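Local coordinates for molybdenum cofactor biosynthesis protein (Pyrococcus furiosus, PDB 1XI8), which probably acts as a molybdopterin molybdotransferase of the MoeA family, inserting molybdenum into molybdopterin during cofactor synthesis, at residues Ser22-Asp27 against Ile294-Arg299; Asp41-Val46 against Gln171-Leu176; Phe314-Lys319 against Tyr350-Val355. All coordinates share one frame; numbering follows the deposited sequence.

Contact 1. Residues Ser22-Asp27 against Ile294-Arg299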
# COMPACT_ATOMS: atom_id res chain seq x y z
N SER A 22 22.90 10.22 -1.46
CA SER A 22 23.71 9.44 -2.40
C SER A 22 24.91 8.81 -1.71
O SER A 22 25.45 7.81 -2.17
CB SER A 22 24.12 10.27 -3.62
OG SER A 22 24.50 11.58 -3.23
N ILE A 23 25.33 9.39 -0.60
CA ILE A 23 26.40 8.79 0.19
C ILE A 23 25.94 7.46 0.78
O ILE A 23 26.69 6.48 0.76
CB ILE A 23 26.92 9.74 1.29
CG1 ILE A 23 27.88 10.77 0.67
CG2 ILE A 23 27.63 8.97 2.40
CD1 ILE A 23 28.26 11.89 1.62
N VAL A 24 24.71 7.43 1.29
CA VAL A 24 24.17 6.19 1.87
C VAL A 24 23.92 5.16 0.77
O VAL A 24 24.31 4.00 0.92
CB VAL A 24 22.89 6.41 2.77
CG1 VAL A 24 23.12 7.55 3.74
CG2 VAL A 24 21.66 6.71 1.95
N LEU A 25 23.28 5.56 -0.32
CA LEU A 25 22.92 4.60 -1.36
C LEU A 25 24.18 4.03 -2.01
O LEU A 25 24.24 2.84 -2.34
CB LEU A 25 22.00 5.23 -2.41
CG LEU A 25 20.66 5.83 -1.97
CD1 LEU A 25 19.92 6.46 -3.15
CD2 LEU A 25 19.78 4.81 -1.24
N ASN A 26 25.19 4.87 -2.19
CA ASN A 26 26.39 4.39 -2.85
C ASN A 26 27.27 3.50 -1.98
O ASN A 26 28.12 2.78 -2.49
CB ASN A 26 27.22 5.52 -3.44
CG ASN A 26 27.80 5.13 -4.79
OD1 ASN A 26 27.12 5.24 -5.83
ND2 ASN A 26 29.05 4.61 -4.78
N ASP A 27 27.05 3.55 -0.67
CA ASP A 27 27.79 2.71 0.26
C ASP A 27 27.08 1.38 0.48
O ASP A 27 27.56 0.53 1.22
CB ASP A 27 27.95 3.42 1.60
CG ASP A 27 28.73 2.60 2.60
OD1 ASP A 27 28.22 2.32 3.70
OD2 ASP A 27 29.87 2.21 2.25
N ILE A 294 20.63 13.50 12.02
CA ILE A 294 20.82 12.14 11.50
C ILE A 294 22.23 11.86 10.95
O ILE A 294 22.85 12.70 10.28
CB ILE A 294 19.76 11.76 10.45
CG1 ILE A 294 19.91 10.27 10.09
CG2 ILE A 294 19.84 12.67 9.23
CD1 ILE A 294 18.79 9.68 9.31
N GLY A 295 22.71 10.66 11.23
CA GLY A 295 24.01 10.24 10.79
C GLY A 295 23.93 8.85 10.19
O GLY A 295 23.02 8.09 10.49
N TYR A 296 24.88 8.54 9.32
CA TYR A 296 24.98 7.21 8.76
C TYR A 296 26.43 6.81 8.66
O TYR A 296 27.30 7.64 8.42
CB TYR A 296 24.37 7.13 7.36
CG TYR A 296 24.72 5.79 6.74
CD1 TYR A 296 25.78 5.66 5.83
CD2 TYR A 296 24.02 4.64 7.11
CE1 TYR A 296 26.11 4.42 5.29
CE2 TYR A 296 24.34 3.40 6.58
CZ TYR A 296 25.38 3.29 5.67
OH TYR A 296 25.68 2.05 5.16
N GLY A 297 26.69 5.52 8.82
CA GLY A 297 28.01 4.97 8.62
C GLY A 297 27.99 3.50 8.95
O GLY A 297 27.36 3.09 9.91
N GLU A 298 28.68 2.70 8.14
CA GLU A 298 28.84 1.27 8.43
C GLU A 298 27.52 0.56 8.74
O GLU A 298 27.39 -0.10 9.77
CB GLU A 298 29.82 1.08 9.60
CG GLU A 298 31.03 1.98 9.58
CD GLU A 298 31.97 1.72 10.74
OE1 GLU A 298 31.85 2.41 11.79
OE2 GLU A 298 32.81 0.81 10.61
N ARG A 299 26.55 0.71 7.84
CA ARG A 299 25.28 -0.02 7.91
C ARG A 299 24.37 0.43 9.07
O ARG A 299 23.34 -0.19 9.34
CB ARG A 299 25.52 -1.54 7.94
CG ARG A 299 26.29 -2.13 6.74
CD ARG A 299 25.53 -1.85 5.45
NE ARG A 299 26.02 -2.56 4.26
CZ ARG A 299 25.37 -3.56 3.67
NH1 ARG A 299 24.21 -3.98 4.16
NH2 ARG A 299 25.88 -4.16 2.59
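A mixed contact, part apolar and part hydrogen bond, lays Val24 of helix 17-26 and the nearby Asp27 against strand 295-297, where Tyr296 meets both. Val24 CB sits over one face of the ring, nearer its border than its centre, and Val24 CG1 lies 3.8 Å from Tyr296 CG. At the other end of the ring the phenol is the donor, Tyr296 OH standing 2.9 Å from Asp27 OD1, which accepts through its anti lone pair. This oxygen lies at the ring edge, in plane, while the carboxylate is turned 66° from the ring. Strand 295-297 runs antiparallel between 300-302 and 283-284 in the mixed sheet of the probable molybdopterin-binding domain, so a helix from the N-terminal region of the sequence packs on that sheet. Phe283 also touches Val24 and Tyr296. The CG of Tyr296 is anti to the backbone N (chi1 171°), which carries the ring out from the strand to Val24 and its hydroxyl to Asp27. That hydroxyl also accepts from Arg299 N at 3.1 Å, a bent bond of 140°, so two bonds hold the oxygen. A phenylalanine in its place would probably leave Asp27 OD1 and Arg299 N without the hydroxyl they share.

Contact 2. Residues Asp41-Val46 against Gln171-Leu176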
# COMPACT_ATOMS: atom_id res chain seq x y z
N ASP A 41 2.41 -17.14 -0.72
CA ASP A 41 3.12 -16.32 0.27
C ASP A 41 3.98 -15.22 -0.37
O ASP A 41 4.59 -14.42 0.33
CB ASP A 41 3.95 -17.22 1.20
CG ASP A 41 3.12 -18.38 1.79
OD1 ASP A 41 3.68 -19.47 2.05
OD2 ASP A 41 1.90 -18.19 1.97
N ALA A 42 4.00 -15.17 -1.70
CA ALA A 42 4.86 -14.23 -2.44
C ALA A 42 4.38 -12.77 -2.51
O ALA A 42 5.14 -11.89 -2.91
CB ALA A 42 5.13 -14.77 -3.82
N LEU A 43 3.12 -12.52 -2.13
CA LEU A 43 2.56 -11.17 -2.18
C LEU A 43 3.41 -10.10 -1.49
O LEU A 43 3.70 -10.20 -0.31
CB LEU A 43 1.14 -11.16 -1.60
CG LEU A 43 0.35 -9.85 -1.72
CD1 LEU A 43 0.12 -9.48 -3.19
CD2 LEU A 43 -0.97 -9.93 -0.95
N GLY A 44 3.83 -9.08 -2.22
CA GLY A 44 4.58 -7.96 -1.64
C GLY A 44 6.09 -8.14 -1.55
O GLY A 44 6.80 -7.22 -1.17
N ARG A 45 6.57 -9.32 -1.90
CA ARG A 45 8.00 -9.58 -1.90
C ARG A 45 8.62 -9.08 -3.22
O ARG A 45 7.91 -8.79 -4.17
CB ARG A 45 8.25 -11.08 -1.70
CG ARG A 45 7.58 -11.65 -0.44
CD ARG A 45 8.32 -11.27 0.85
NE ARG A 45 9.74 -11.61 0.78
CZ ARG A 45 10.26 -12.80 1.07
NH1 ARG A 45 11.58 -13.00 0.97
NH2 ARG A 45 9.48 -13.80 1.45
N VAL A 46 9.94 -8.98 -3.25
CA VAL A 46 10.64 -8.43 -4.40
C VAL A 46 11.26 -9.52 -5.29
O VAL A 46 12.18 -10.22 -4.87
CB VAL A 46 11.74 -7.44 -3.98
CG1 VAL A 46 12.45 -6.89 -5.21
CG2 VAL A 46 11.17 -6.31 -3.16
N GLN A 171 -1.93 -9.46 -9.57
CA GLN A 171 -1.87 -9.87 -10.98
C GLN A 171 -0.49 -10.42 -11.36
O GLN A 171 -0.37 -11.24 -12.28
CB GLN A 171 -2.30 -8.74 -11.94
CG GLN A 171 -1.45 -7.46 -11.90
CD GLN A 171 -1.93 -6.44 -10.85
OE1 GLN A 171 -2.30 -6.80 -9.73
NE2 GLN A 171 -1.91 -5.16 -11.22
N ASP A 172 0.54 -9.97 -10.65
CA ASP A 172 1.89 -10.47 -10.90
C ASP A 172 1.95 -11.94 -10.55
O ASP A 172 2.56 -12.73 -11.25
CB ASP A 172 2.93 -9.68 -10.09
CG ASP A 172 3.04 -8.24 -10.52
OD1 ASP A 172 3.34 -7.38 -9.66
OD2 ASP A 172 2.83 -7.96 -11.72
N LEU A 173 1.29 -12.31 -9.45
CA LEU A 173 1.23 -13.71 -9.03
C LEU A 173 0.41 -14.53 -10.03
O LEU A 173 0.74 -15.69 -10.32
CB LEU A 173 0.62 -13.83 -7.63
CG LEU A 173 1.25 -13.03 -6.49
CD1 LEU A 173 0.50 -13.33 -5.20
CD2 LEU A 173 2.73 -13.31 -6.32
N ALA A 174 -0.65 -13.93 -10.55
CA ALA A 174 -1.48 -14.59 -11.55
C ALA A 174 -0.68 -14.89 -12.81
O ALA A 174 -0.88 -15.93 -13.43
CB ALA A 174 -2.70 -13.74 -11.86
N LEU A 175 0.22 -13.99 -13.20
CA LEU A 175 1.03 -14.25 -14.38
C LEU A 175 2.04 -15.38 -14.11
O LEU A 175 2.27 -16.23 -14.98
CB LEU A 175 1.72 -12.99 -14.89
CG LEU A 175 2.50 -13.12 -16.20
CD1 LEU A 175 1.66 -13.80 -17.29
CD2 LEU A 175 3.00 -11.78 -16.68
N LEU A 176 2.62 -15.39 -12.92
CA LEU A 176 3.53 -16.45 -12.53
C LEU A 176 2.85 -17.83 -12.58
O LEU A 176 3.44 -18.80 -13.08
CB LEU A 176 4.12 -16.17 -11.14
CG LEU A 176 5.07 -14.97 -11.15
CD1 LEU A 176 5.47 -14.53 -9.77
CD2 LEU A 176 6.29 -15.31 -11.98
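A type II beta turn, Ala42 to Arg45, in the loop between strands 34-38 and 51-52 packs on helix 170-179 through Leu173, whose two methyls meet neighbouring residues of the turn. Leu173 CD2 lies 3.8 Å from Ala42 CB, the nearest approach of the two segments. The other branch reaches the next residue: Leu173 CD1 is 4.1 Å from Leu43 N and, more loosely, 4.3 Å from Leu43 CB. The fork of the leucine is thus spread along the first half of the turn, one methyl on Ala42, the other on Leu43. Its CG stands anti to its own carbonyl carbon (chi1 -54°), and a chi2 of -179° extends CD1 toward Leu43 while CD2 branches off to Ala42. The turn is closed by a backbone bond from Arg45 N to Ala42 O, 3.1 Å long. Gly44 occupies its third position with a positive phi of 87°, a backbone shape in which a CB would crowd the carbonyl O of Leu43. Both segments belong to the N-terminal region of MoeA proteins, and the side chains that meet are all apolar. Ala42 also touches Val37 and Val184, placing its methyl among residues of strands 34-38 and 183-187, while backbone hydrogen bonds between Leu168 and both Gly44 and Arg45 tie the turn to the residues just before the helix. The second subunit lies close by: its Glu228 packs on Leu43, and the carbonyl O of its Leu376 is hydrogen-bonded to Gln171 NE2.

Contact 3. Residues Phe314-Lys319 against Tyr350-Val355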
# COMPACT_ATOMS: atom_id res chain seq x y z
N PHE A 314 13.17 8.23 8.41
CA PHE A 314 12.92 6.94 7.75
C PHE A 314 12.58 7.11 6.28
O PHE A 314 13.17 6.45 5.43
CB PHE A 314 11.82 6.11 8.44
CG PHE A 314 11.56 4.80 7.75
CD1 PHE A 314 10.71 4.73 6.67
CD2 PHE A 314 12.21 3.65 8.17
CE1 PHE A 314 10.49 3.53 6.03
CE2 PHE A 314 11.99 2.45 7.52
CZ PHE A 314 11.13 2.39 6.46
N HIS A 315 11.64 8.01 6.00
CA HIS A 315 11.21 8.27 4.62
C HIS A 315 12.25 8.97 3.75
O HIS A 315 12.34 8.70 2.56
CB HIS A 315 9.89 9.05 4.60
CG HIS A 315 8.69 8.20 4.87
ND1 HIS A 315 8.04 7.49 3.88
CD2 HIS A 315 8.01 7.94 6.02
CE1 HIS A 315 7.03 6.83 4.41
NE2 HIS A 315 6.99 7.09 5.70
N LEU A 316 13.05 9.85 4.34
CA LEU A 316 14.05 10.56 3.56
C LEU A 316 15.32 9.73 3.36
O LEU A 316 16.08 9.97 2.43
CB LEU A 316 14.36 11.93 4.17
CG LEU A 316 13.22 12.95 4.23
CD1 LEU A 316 13.74 14.28 4.69
CD2 LEU A 316 12.55 13.10 2.89
N PHE A 317 15.55 8.74 4.22
CA PHE A 317 16.76 7.94 4.15
C PHE A 317 16.58 6.41 4.20
O PHE A 317 16.96 5.71 3.26
CB PHE A 317 17.74 8.36 5.26
CG PHE A 317 18.42 9.67 5.01
CD1 PHE A 317 17.97 10.83 5.61
CD2 PHE A 317 19.54 9.73 4.19
CE1 PHE A 317 18.60 12.04 5.39
CE2 PHE A 317 20.18 10.93 3.97
CZ PHE A 317 19.71 12.09 4.57
N VAL A 318 16.02 5.90 5.29
CA VAL A 318 15.99 4.45 5.53
C VAL A 318 15.18 3.67 4.48
O VAL A 318 15.64 2.63 3.98
CB VAL A 318 15.54 4.12 6.98
CG1 VAL A 318 15.48 2.63 7.20
CG2 VAL A 318 16.49 4.77 7.97
N LYS A 319 14.00 4.18 4.15
CA LYS A 319 13.18 3.63 3.07
C LYS A 319 13.98 3.44 1.78
O LYS A 319 13.84 2.43 1.09
CB LYS A 319 11.99 4.54 2.82
CG LYS A 319 11.06 4.11 1.71
CD LYS A 319 9.85 5.05 1.58
CE LYS A 319 10.24 6.45 1.12
NZ LYS A 319 9.06 7.32 0.79
N TYR A 350 16.03 21.55 4.30
CA TYR A 350 15.23 20.59 3.51
C TYR A 350 14.02 20.13 4.33
O TYR A 350 14.12 19.22 5.15
CB TYR A 350 16.07 19.38 3.13
CG TYR A 350 15.48 18.56 2.02
CD1 TYR A 350 14.61 17.51 2.30
CD2 TYR A 350 15.79 18.83 0.69
CE1 TYR A 350 14.06 16.75 1.29
CE2 TYR A 350 15.25 18.07 -0.34
CZ TYR A 350 14.39 17.02 -0.03
OH TYR A 350 13.84 16.26 -1.03
N GLU A 351 12.87 20.76 4.10
CA GLU A 351 11.71 20.48 4.96
C GLU A 351 10.82 19.34 4.52
O GLU A 351 10.45 19.22 3.35
CB GLU A 351 10.86 21.73 5.19
CG GLU A 351 11.23 22.45 6.47
CD GLU A 351 10.06 23.16 7.09
OE1 GLU A 351 9.47 24.04 6.43
OE2 GLU A 351 9.74 22.86 8.26
N PHE A 352 10.48 18.53 5.51
CA PHE A 352 9.55 17.44 5.38
C PHE A 352 8.23 17.94 5.94
O PHE A 352 8.10 18.13 7.15
CB PHE A 352 10.08 16.27 6.19
CG PHE A 352 9.33 14.98 6.00
CD1 PHE A 352 8.26 14.65 6.84
CD2 PHE A 352 9.70 14.08 5.02
CE1 PHE A 352 7.57 13.46 6.68
CE2 PHE A 352 9.01 12.89 4.86
CZ PHE A 352 7.94 12.59 5.69
N VAL A 353 7.25 18.15 5.06
CA VAL A 353 5.96 18.71 5.47
C VAL A 353 4.87 17.67 5.35
O VAL A 353 4.63 17.13 4.26
CB VAL A 353 5.58 19.92 4.60
CG1 VAL A 353 4.22 20.44 5.00
CG2 VAL A 353 6.64 21.01 4.69
N ARG A 354 4.21 17.37 6.47
CA ARG A 354 3.16 16.36 6.48
C ARG A 354 1.87 16.95 5.92
O ARG A 354 1.49 18.07 6.25
CB ARG A 354 2.98 15.79 7.90
N VAL A 355 1.20 16.21 5.04
CA VAL A 355 -0.03 16.70 4.41
C VAL A 355 -1.06 15.61 4.33
O VAL A 355 -0.75 14.43 4.41
CB VAL A 355 0.19 17.26 2.97
CG1 VAL A 355 0.88 18.61 3.00
CG2 VAL A 355 0.94 16.26 2.09
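Leu316 overlaps the edge of the Phe352 ring, its CD2 lying near the ring plane and 3.7 Å from Phe352 CD2. The contact sets helix 307-326, largely within the probable molybdopterin-binding region, on strand 350-358 of the C-terminal mixed sheet, the domain IV region of MoeA proteins. The axes of the two short segments pass 10.8 Å apart with their directions at 112°, so the helix runs across the strand. The side chains of Leu316 and Phe352 run antiparallel alongside one another, and Leu316 CG also stays close to the ring, 3.8 Å from Phe352 CD2. The second methyl, Leu316 CD1, approaches Tyr350 CD1 at 4.1 Å, so the leucine fork spans two aromatic residues on the same side of the strand. Both rings have their CG anti to the backbone N (chi1 -163° in Tyr350 and -172° in Phe352), which extends them from the strand toward the helix. His315 adds its CB, 3.9 Å from Phe352 CE2. Beyond the two segments, Phe352 stacks on Tyr382 and Tyr350 meets the ring of Tyr17. The helix widens into a pi turn here, where Lys319 N bonds to Phe314 O at 2.7 Å. Lys319 NZ, hydrogen-bonded to Tyr382 OH, also lies in plane at the edge of the His315 ring and makes a weak hydrogen bond to His315 ND1.

In the fold
Contacts 1 and 3 are neighbours, their centres 16 Å apart, and they touch where Phe317 of helix 307-326 packs against Ile294 and Val24. That helix therefore lies between helix 17-26 with strand 295-297 and the C-terminal sheet containing strand 350-358. Contact 2 stands apart, its centre about 31 Å from that of contact 1 and 29 Å from that of contact 3, and on the opposite side of the chain's centre from contact 1. Along the chain it is nested within the loop closed by contact 1, and contact 3 follows in series. The N-terminal region thus packs one helix on the probable molybdopterin-binding region, while another part of it, at contact 2, meets the second subunit.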